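Local coordinates for protein porin (Acinetobacter baumannii AB307-0294, PDB 5DL7) that forms an outer-membrane beta-barrel of the OprD porin family that binds calcium ions and probably lets small molecules pass into the cell, at residues E261-L270 / G283-P294. Residues are numbered along the deposited sequence; the frame is centred on the assembly and turned at random.
Sequences EVDNRHISGL and GYMQSFGSTGLP. With CA (calcium ion), chain B; C8E ((hydroxyethyloxy)tri(ethyloxy)octane), chain L.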
loop_
_atom_site.group_PDB
_atom_site.type_symbol
_atom_site.label_atom_id
_atom_site.label_comp_id
_atom_site.label_asym_id
_atom_site.label_seq_id
_atom_site.Cartn_x
_atom_site.Cartn_y
_atom_site.Cartn_z
ATOM N N GLU A 261 7.836 24.008 3.298
ATOM C CA GLU A 261 6.968 23.834 4.454
ATOM C C GLU A 261 6.209 22.549 4.423
ATOM O O GLU A 261 5.631 22.158 3.426
ATOM C CB GLU A 261 6.089 25.009 4.600
ATOM C CG GLU A 261 5.130 25.049 5.777
ATOM C CD GLU A 261 5.867 25.114 7.144
ATOM O OE1 GLU A 261 7.059 25.426 7.236
ATOM O OE2 GLU A 261 5.071 25.008 8.179
ATOM N N VAL A 262 6.182 21.864 5.586
ATOM C CA VAL A 262 5.350 20.693 5.774
ATOM C C VAL A 262 4.662 20.905 7.106
ATOM O O VAL A 262 5.315 21.109 8.111
ATOM C CB VAL A 262 6.209 19.377 5.821
ATOM C CG1 VAL A 262 5.323 18.162 6.145
ATOM C CG2 VAL A 262 7.004 19.177 4.553
ATOM N N ASP A 263 3.394 20.834 7.120
ATOM C CA ASP A 263 2.567 21.197 8.345
ATOM C C ASP A 263 1.218 20.487 8.250
ATOM O O ASP A 263 0.315 20.951 7.625
ATOM C CB ASP A 263 2.444 22.749 8.463
ATOM C CG ASP A 263 1.545 23.092 9.606
ATOM O OD1 ASP A 263 1.970 22.658 10.730
ATOM O OD2 ASP A 263 0.537 23.822 9.580
ATOM N N ASN A 264 1.165 19.277 8.802
ATOM C CA ASN A 264 -0.020 18.476 8.615
ATOM C C ASN A 264 -0.305 17.617 9.866
ATOM O O ASN A 264 0.597 17.029 10.414
ATOM C CB ASN A 264 0.180 17.546 7.403
ATOM C CG ASN A 264 -1.053 16.737 7.158
ATOM O OD1 ASN A 264 -1.156 15.552 7.549
ATOM N ND2 ASN A 264 -2.011 17.333 6.402
ATOM N N ARG A 265 -1.554 17.587 10.191
ATOM C CA ARG A 265 -2.104 16.483 11.031
ATOM C C ARG A 265 -3.129 15.821 10.233
ATOM O O ARG A 265 -3.924 16.469 9.543
ATOM C CB ARG A 265 -2.780 16.994 12.340
ATOM C CG ARG A 265 -1.814 17.379 13.427
ATOM C CD ARG A 265 -0.954 18.575 13.174
ATOM N NE ARG A 265 -1.748 19.745 13.018
ATOM C CZ ARG A 265 -1.373 20.903 12.476
ATOM N NH1 ARG A 265 -2.244 21.921 12.329
ATOM N NH2 ARG A 265 -0.173 20.946 11.941
ATOM N N HIS A 266 -3.189 14.492 10.283
ATOM C CA HIS A 266 -4.175 13.769 9.512
ATOM C C HIS A 266 -4.840 12.681 10.396
ATOM O O HIS A 266 -4.083 11.908 11.025
ATOM C CB HIS A 266 -3.516 13.120 8.268
ATOM C CG HIS A 266 -4.556 12.674 7.286
ATOM N ND1 HIS A 266 -5.227 11.500 7.428
ATOM C CD2 HIS A 266 -5.100 13.311 6.190
ATOM C CE1 HIS A 266 -6.174 11.463 6.495
ATOM N NE2 HIS A 266 -6.117 12.555 5.757
ATOM N N ILE A 267 -6.164 12.709 10.446
ATOM C CA ILE A 267 -6.862 11.680 11.276
ATOM C C ILE A 267 -7.682 10.933 10.317
ATOM O O ILE A 267 -8.311 11.494 9.413
ATOM C CB ILE A 267 -7.649 12.429 12.401
ATOM C CG1 ILE A 267 -8.329 11.422 13.254
ATOM C CG2 ILE A 267 -8.719 13.220 11.742
ATOM C CD1 ILE A 267 -7.327 10.581 14.023
ATOM N N SER A 268 -7.751 9.605 10.483
ATOM C CA SER A 268 -8.642 8.754 9.695
ATOM C C SER A 268 -9.155 7.612 10.533
ATOM O O SER A 268 -8.457 7.136 11.448
ATOM C CB SER A 268 -7.975 8.307 8.429
ATOM O OG SER A 268 -6.777 7.561 8.565
ATOM N N GLY A 269 -10.390 7.225 10.251
ATOM C CA GLY A 269 -10.972 6.084 11.038
ATOM C C GLY A 269 -11.969 5.370 10.146
ATOM O O GLY A 269 -12.710 5.970 9.343
ATOM N N LEU A 270 -12.018 4.094 10.298
ATOM C CA LEU A 270 -13.031 3.233 9.707
ATOM C C LEU A 270 -13.642 2.404 10.829
ATOM O O LEU A 270 -12.875 1.720 11.598
ATOM C CB LEU A 270 -12.434 2.308 8.657
ATOM C CG LEU A 270 -13.461 1.463 7.853
ATOM C CD1 LEU A 270 -14.283 2.260 6.848
ATOM C CD2 LEU A 270 -12.635 0.398 7.093
ATOM N N GLY A 283 -16.522 5.456 7.329
ATOM C CA GLY A 283 -15.195 5.989 7.358
ATOM C C GLY A 283 -15.193 7.532 7.367
ATOM O O GLY A 283 -16.127 8.226 6.853
ATOM N N TYR A 284 -14.226 8.158 8.021
ATOM C CA TYR A 284 -14.025 9.579 8.054
ATOM C C TYR A 284 -12.554 9.877 8.017
ATOM O O TYR A 284 -11.751 9.175 8.687
ATOM C CB TYR A 284 -14.624 10.257 9.299
ATOM C CG TYR A 284 -14.525 11.722 9.245
ATOM C CD1 TYR A 284 -15.273 12.437 8.317
ATOM C CD2 TYR A 284 -13.650 12.338 9.956
ATOM C CE1 TYR A 284 -15.223 13.850 8.244
ATOM C CE2 TYR A 284 -13.606 13.757 9.934
ATOM C CZ TYR A 284 -14.321 14.457 8.998
ATOM O OH TYR A 284 -14.250 15.907 8.962
ATOM N N MET A 285 -12.181 10.918 7.240
ATOM C CA MET A 285 -10.836 11.444 7.294
ATOM C C MET A 285 -10.858 12.937 7.302
ATOM O O MET A 285 -11.718 13.539 6.707
ATOM C CB MET A 285 -9.893 10.933 6.184
ATOM C CG MET A 285 -9.975 9.445 5.884
ATOM S SD MET A 285 -8.582 8.769 5.010
ATOM C CE MET A 285 -8.780 9.533 3.387
ATOM N N GLN A 286 -9.838 13.495 7.916
ATOM C CA GLN A 286 -9.600 14.932 7.766
ATOM C C GLN A 286 -8.165 15.356 7.913
ATOM O O GLN A 286 -7.447 14.902 8.798
ATOM C CB GLN A 286 -10.466 15.710 8.793
ATOM C CG GLN A 286 -10.389 17.223 8.740
ATOM C CD GLN A 286 -11.440 17.944 9.598
ATOM O OE1 GLN A 286 -12.361 17.317 10.093
ATOM N NE2 GLN A 286 -11.385 19.282 9.597
ATOM N N SER A 287 -7.737 16.223 6.982
ATOM C CA SER A 287 -6.509 16.875 7.076
ATOM C C SER A 287 -6.548 18.204 7.731
ATOM O O SER A 287 -7.438 19.027 7.426
ATOM C CB SER A 287 -5.992 17.007 5.593
ATOM O OG SER A 287 -4.703 17.521 5.570
ATOM N N PHE A 288 -5.525 18.499 8.542
ATOM C CA PHE A 288 -5.402 19.797 9.199
ATOM C C PHE A 288 -4.013 20.372 8.957
ATOM O O PHE A 288 -3.067 19.630 8.931
ATOM C CB PHE A 288 -5.515 19.705 10.754
ATOM C CG PHE A 288 -6.825 19.042 11.188
ATOM C CD1 PHE A 288 -6.943 17.695 11.238
ATOM C CD2 PHE A 288 -7.953 19.903 11.522
ATOM C CE1 PHE A 288 -8.174 17.114 11.590
ATOM C CE2 PHE A 288 -9.115 19.326 12.051
ATOM C CZ PHE A 288 -9.188 17.932 12.063
ATOM N N GLY A 289 -3.915 21.721 8.918
ATOM C CA GLY A 289 -2.598 22.307 8.773
ATOM C C GLY A 289 -2.337 22.939 7.397
ATOM O O GLY A 289 -3.221 22.904 6.584
ATOM N N SER A 290 -1.197 23.573 7.296
ATOM C CA SER A 290 -0.864 24.353 6.033
ATOM C C SER A 290 -0.644 23.514 4.794
ATOM O O SER A 290 -0.696 24.076 3.682
ATOM C CB SER A 290 0.433 25.170 6.237
ATOM O OG SER A 290 0.219 26.018 7.326
ATOM N N THR A 291 -0.409 22.255 4.918
ATOM C CA THR A 291 -0.192 21.316 3.820
ATOM C C THR A 291 -0.962 20.103 3.866
ATOM O O THR A 291 -1.452 19.736 4.966
ATOM C CB THR A 291 1.334 21.031 3.630
ATOM O OG1 THR A 291 1.818 20.056 4.670
ATOM C CG2 THR A 291 2.201 22.227 3.645
ATOM N N GLY A 292 -0.889 19.283 2.840
ATOM C CA GLY A 292 -1.383 17.963 2.906
ATOM C C GLY A 292 -0.360 17.059 3.570
ATOM O O GLY A 292 0.673 17.423 4.047
ATOM N N LEU A 293 -0.699 15.785 3.565
ATOM C CA LEU A 293 0.057 14.720 4.209
ATOM C C LEU A 293 1.282 14.231 3.348
ATOM O O LEU A 293 1.072 13.838 2.227
ATOM C CB LEU A 293 -0.794 13.471 4.414
ATOM C CG LEU A 293 -0.198 12.249 5.103
ATOM C CD1 LEU A 293 0.203 12.535 6.529
ATOM C CD2 LEU A 293 -1.076 11.036 4.926
ATOM N N PRO A 294 2.459 14.319 3.879
ATOM C CA PRO A 294 3.624 13.674 3.185
ATOM C C PRO A 294 3.778 12.228 3.523
ATOM O O PRO A 294 3.421 11.764 4.600
ATOM C CB PRO A 294 4.882 14.421 3.696
ATOM C CG PRO A 294 4.452 14.731 5.161
ATOM C CD PRO A 294 2.947 14.950 5.140
HETATM CA CA CA B . 6.994 24.668 9.638
HETATM C C11 C8E L . -3.702 20.668 16.055
HETATM O O12 C8E L . -4.044 20.084 14.712
HETATM C C13 C8E L . -5.435 20.023 14.518
HETATM C C14 C8E L . -5.940 21.452 14.302
HETATM O O15 C8E L . -5.107 22.240 13.359
HETATM C C16 C8E L . -5.887 23.367 13.014
HETATM C C17 C8E L . -5.150 24.116 11.935
HETATM O O18 C8E L . -3.936 24.589 12.523
HETATM C C19 C8E L . -3.198 25.395 11.570
HETATM C C20 C8E L . -1.750 25.512 11.970
HETATM O O21 C8E L . -0.927 24.344 11.613
HETATM O O HOH W 1 2.834 26.339 8.416
HETATM O O HOH W 2 5.631 22.787 10.245
HETATM O O HOH W 3 5.474 25.958 11.083
HETATM O O HOH W 4 8.016 24.148 11.722
HETATM O O HOH W 5 7.996 26.843 9.963
#
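Asp263 and Thr291 meet through two bonds: the N-H of Asp263 runs almost straight (174°) to Thr291 OG1 at 3.0 Å, and Thr291 N returns to the carbonyl of Asp263. With CG anti to the backbone N (chi1 176°), the carboxylate of Asp263 reaches the loop after strand 278-288, where OD2 takes Ser290 N at 2.9 Å on its anti side but well out of plane, and accepts a hydrogen bond from a detergent hydroxyl. Asn264 ND2 reaches the same loop from the other face of the strand, giving Thr291 O a bond of 2.9 Å close to the amide plane, and a weak one (129°) to Ser287 OG.

The segments lie on neighbouring strands of the porin barrel, paired as an antiparallel hairpin: hydrogen-bonded pairs Arg265-Phe288, Ile267-Gln286 and Gly269-Tyr284 put their side chain positions on one face, while His266, Ser268 and Met285 share the other. There Met285 SD lies in plane at the His266 ring edge, 5.0 Å from its centroid. On the opposite face Ile267 CG2 touches the Phe288 ring edge, 3.9 Å from CE1.

Arg265, bent at chi2 and chi3, brings NH2 to Asp263 OD1 (3.0 Å) in a salt bridge, and its NE and NH1 bind ether and hydroxyl oxygens of that detergent. Farther out, Glu261 chelates calcium through both carboxylate oxygens, sharing the ion with Glu253; a water links Glu261 OE2 to Ser290 OG.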